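Local coordinates for protein CSE3 (Thermus thermophilus, PDB 2Y8Y) that binds CRISPR repeat RNA and cleaves it as an endoribonuclease, keeping hold of the processed crRNA, at residues R98-L103 with E181-V186. Numbering follows the deposited sequence.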
# COMPACT_ATOMS: atom_id res chain seq x y z
N ARG A 98 -16.94 -11.01 0.57
CA ARG A 98 -16.48 -10.47 -0.70
C ARG A 98 -16.16 -8.98 -0.56
O ARG A 98 -16.95 -8.21 0.00
CB ARG A 98 -17.54 -10.68 -1.77
CG ARG A 98 -17.72 -12.14 -2.15
CD ARG A 98 -18.85 -12.32 -3.15
NE ARG A 98 -18.60 -13.45 -4.04
CZ ARG A 98 -18.96 -14.71 -3.77
NH1 ARG A 98 -19.58 -14.99 -2.64
NH2 ARG A 98 -18.70 -15.67 -4.64
N LEU A 99 -15.01 -8.58 -1.10
CA LEU A 99 -14.54 -7.21 -0.99
C LEU A 99 -13.92 -6.74 -2.29
O LEU A 99 -13.27 -7.52 -2.98
CB LEU A 99 -13.48 -7.10 0.11
CG LEU A 99 -13.94 -7.53 1.51
CD1 LEU A 99 -12.73 -7.69 2.40
CD2 LEU A 99 -14.94 -6.51 2.06
N ARG A 100 -14.10 -5.47 -2.62
CA ARG A 100 -13.28 -4.85 -3.66
C ARG A 100 -11.92 -4.53 -3.07
O ARG A 100 -11.78 -4.31 -1.86
CB ARG A 100 -13.94 -3.56 -4.16
CG ARG A 100 -15.32 -3.75 -4.75
CD ARG A 100 -15.96 -2.41 -5.12
NE ARG A 100 -16.38 -1.65 -3.93
CZ ARG A 100 -15.70 -0.62 -3.42
NH1 ARG A 100 -14.58 -0.21 -3.98
NH2 ARG A 100 -16.17 -0.01 -2.34
N PHE A 101 -10.91 -4.50 -3.92
CA PHE A 101 -9.58 -4.13 -3.44
C PHE A 101 -8.82 -3.28 -4.44
O PHE A 101 -9.11 -3.27 -5.65
CB PHE A 101 -8.75 -5.37 -3.10
CG PHE A 101 -8.21 -6.09 -4.31
CD1 PHE A 101 -8.98 -7.05 -4.95
CD2 PHE A 101 -6.95 -5.79 -4.82
CE1 PHE A 101 -8.50 -7.71 -6.09
CE2 PHE A 101 -6.47 -6.43 -5.96
CZ PHE A 101 -7.23 -7.39 -6.59
N ARG A 102 -7.84 -2.56 -3.91
CA ARG A 102 -6.88 -1.81 -4.71
C ARG A 102 -5.51 -2.04 -4.08
O ARG A 102 -5.37 -2.03 -2.85
CB ARG A 102 -7.24 -0.32 -4.70
CG ARG A 102 -6.28 0.56 -5.49
CD ARG A 102 -6.77 2.00 -5.59
NE ARG A 102 -7.92 2.07 -6.48
CZ ARG A 102 -7.93 2.71 -7.65
NH1 ARG A 102 -6.85 3.36 -8.08
NH2 ARG A 102 -9.03 2.73 -8.39
N LEU A 103 -4.51 -2.27 -4.93
CA LEU A 103 -3.15 -2.50 -4.44
C LEU A 103 -2.16 -2.04 -5.48
O LEU A 103 -2.13 -2.57 -6.59
CB LEU A 103 -2.90 -3.99 -4.16
CG LEU A 103 -1.43 -4.38 -3.91
CD1 LEU A 103 -0.89 -3.68 -2.64
CD2 LEU A 103 -1.28 -5.92 -3.81
N GLU A 181 -6.62 -3.53 -9.36
CA GLU A 181 -7.94 -3.33 -8.76
C GLU A 181 -8.80 -4.53 -9.10
O GLU A 181 -8.74 -5.03 -10.22
CB GLU A 181 -8.59 -2.07 -9.32
CG GLU A 181 -9.88 -1.71 -8.64
CD GLU A 181 -10.39 -0.36 -9.06
OE1 GLU A 181 -10.81 -0.23 -10.23
OE2 GLU A 181 -10.36 0.57 -8.23
N GLY A 182 -9.59 -5.01 -8.16
CA GLY A 182 -10.44 -6.14 -8.45
C GLY A 182 -11.35 -6.50 -7.30
O GLY A 182 -11.69 -5.66 -6.47
N ARG A 183 -11.77 -7.76 -7.30
CA ARG A 183 -12.64 -8.27 -6.23
C ARG A 183 -12.04 -9.55 -5.69
O ARG A 183 -11.52 -10.39 -6.42
CB ARG A 183 -14.06 -8.51 -6.75
CG ARG A 183 -14.78 -7.24 -7.17
CD ARG A 183 -16.19 -7.54 -7.66
NE ARG A 183 -17.09 -8.01 -6.60
CZ ARG A 183 -17.72 -9.18 -6.63
NH1 ARG A 183 -17.57 -10.00 -7.66
NH2 ARG A 183 -18.52 -9.53 -5.63
N LEU A 184 -12.09 -9.68 -4.38
CA LEU A 184 -11.54 -10.85 -3.71
C LEU A 184 -12.49 -11.35 -2.63
O LEU A 184 -13.52 -10.73 -2.34
CB LEU A 184 -10.15 -10.55 -3.14
CG LEU A 184 -10.00 -9.38 -2.16
CD1 LEU A 184 -10.71 -9.67 -0.84
CD2 LEU A 184 -8.53 -9.09 -1.90
N GLU A 185 -12.16 -12.50 -2.06
CA GLU A 185 -12.88 -12.99 -0.89
C GLU A 185 -11.91 -13.30 0.24
O GLU A 185 -10.74 -13.63 0.01
CB GLU A 185 -13.74 -14.21 -1.22
CG GLU A 185 -12.96 -15.41 -1.71
CD GLU A 185 -13.84 -16.64 -1.88
OE1 GLU A 185 -14.86 -16.75 -1.17
OE2 GLU A 185 -13.50 -17.50 -2.71
N VAL A 186 -12.42 -13.19 1.47
CA VAL A 186 -11.69 -13.58 2.66
C VAL A 186 -11.75 -15.10 2.80
O VAL A 186 -12.83 -15.69 2.73
CB VAL A 186 -12.33 -12.94 3.90
CG1 VAL A 186 -11.63 -13.42 5.19
CG2 VAL A 186 -12.30 -11.44 3.77
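Phe101 lays its ring over the backbone of Gly182 where strands 98-110 and 173-186 run antiparallel in one sheet of this ferredoxin-like protein. Gly182 N lies 3.5 Å above one ring face, and CE1 of Phe101 comes to 3.3 Å from Gly182 C, packing made possible by the missing side chain. CG between the backbone N and the carbonyl carbon (chi1 76°) folds the ring across to the partner strand. CD2 of Leu184 meets CD1 of Phe101 at 3.7 Å, and CD1 of Leu184 reaches CB of Leu99. Leu141 and Val213 of adjoining strands also pack here. Two hydrogen-bonded pairs, Leu99 with Leu184 and Phe101 with Gly182, tie the backbones with four bonds.

The other face is polar and looser: Arg98 and Arg100 are exposed, and Arg100 leads its end away from the partner strand. NH2 of Arg183 lies 3.7 Å from CD of Arg98 and 4.2 Å from its NE, like charges with guanidinium planes 17° apart; Arg183 also makes a cation-pi contact with Trp149. At the far end Arg102, bent at chi3 (-71°), turns toward Glu181 in a salt bridge: NH2 meets OE2 from above the carboxylate plane, in a bent bond whose 2.5 Å is unusually short and doubtful.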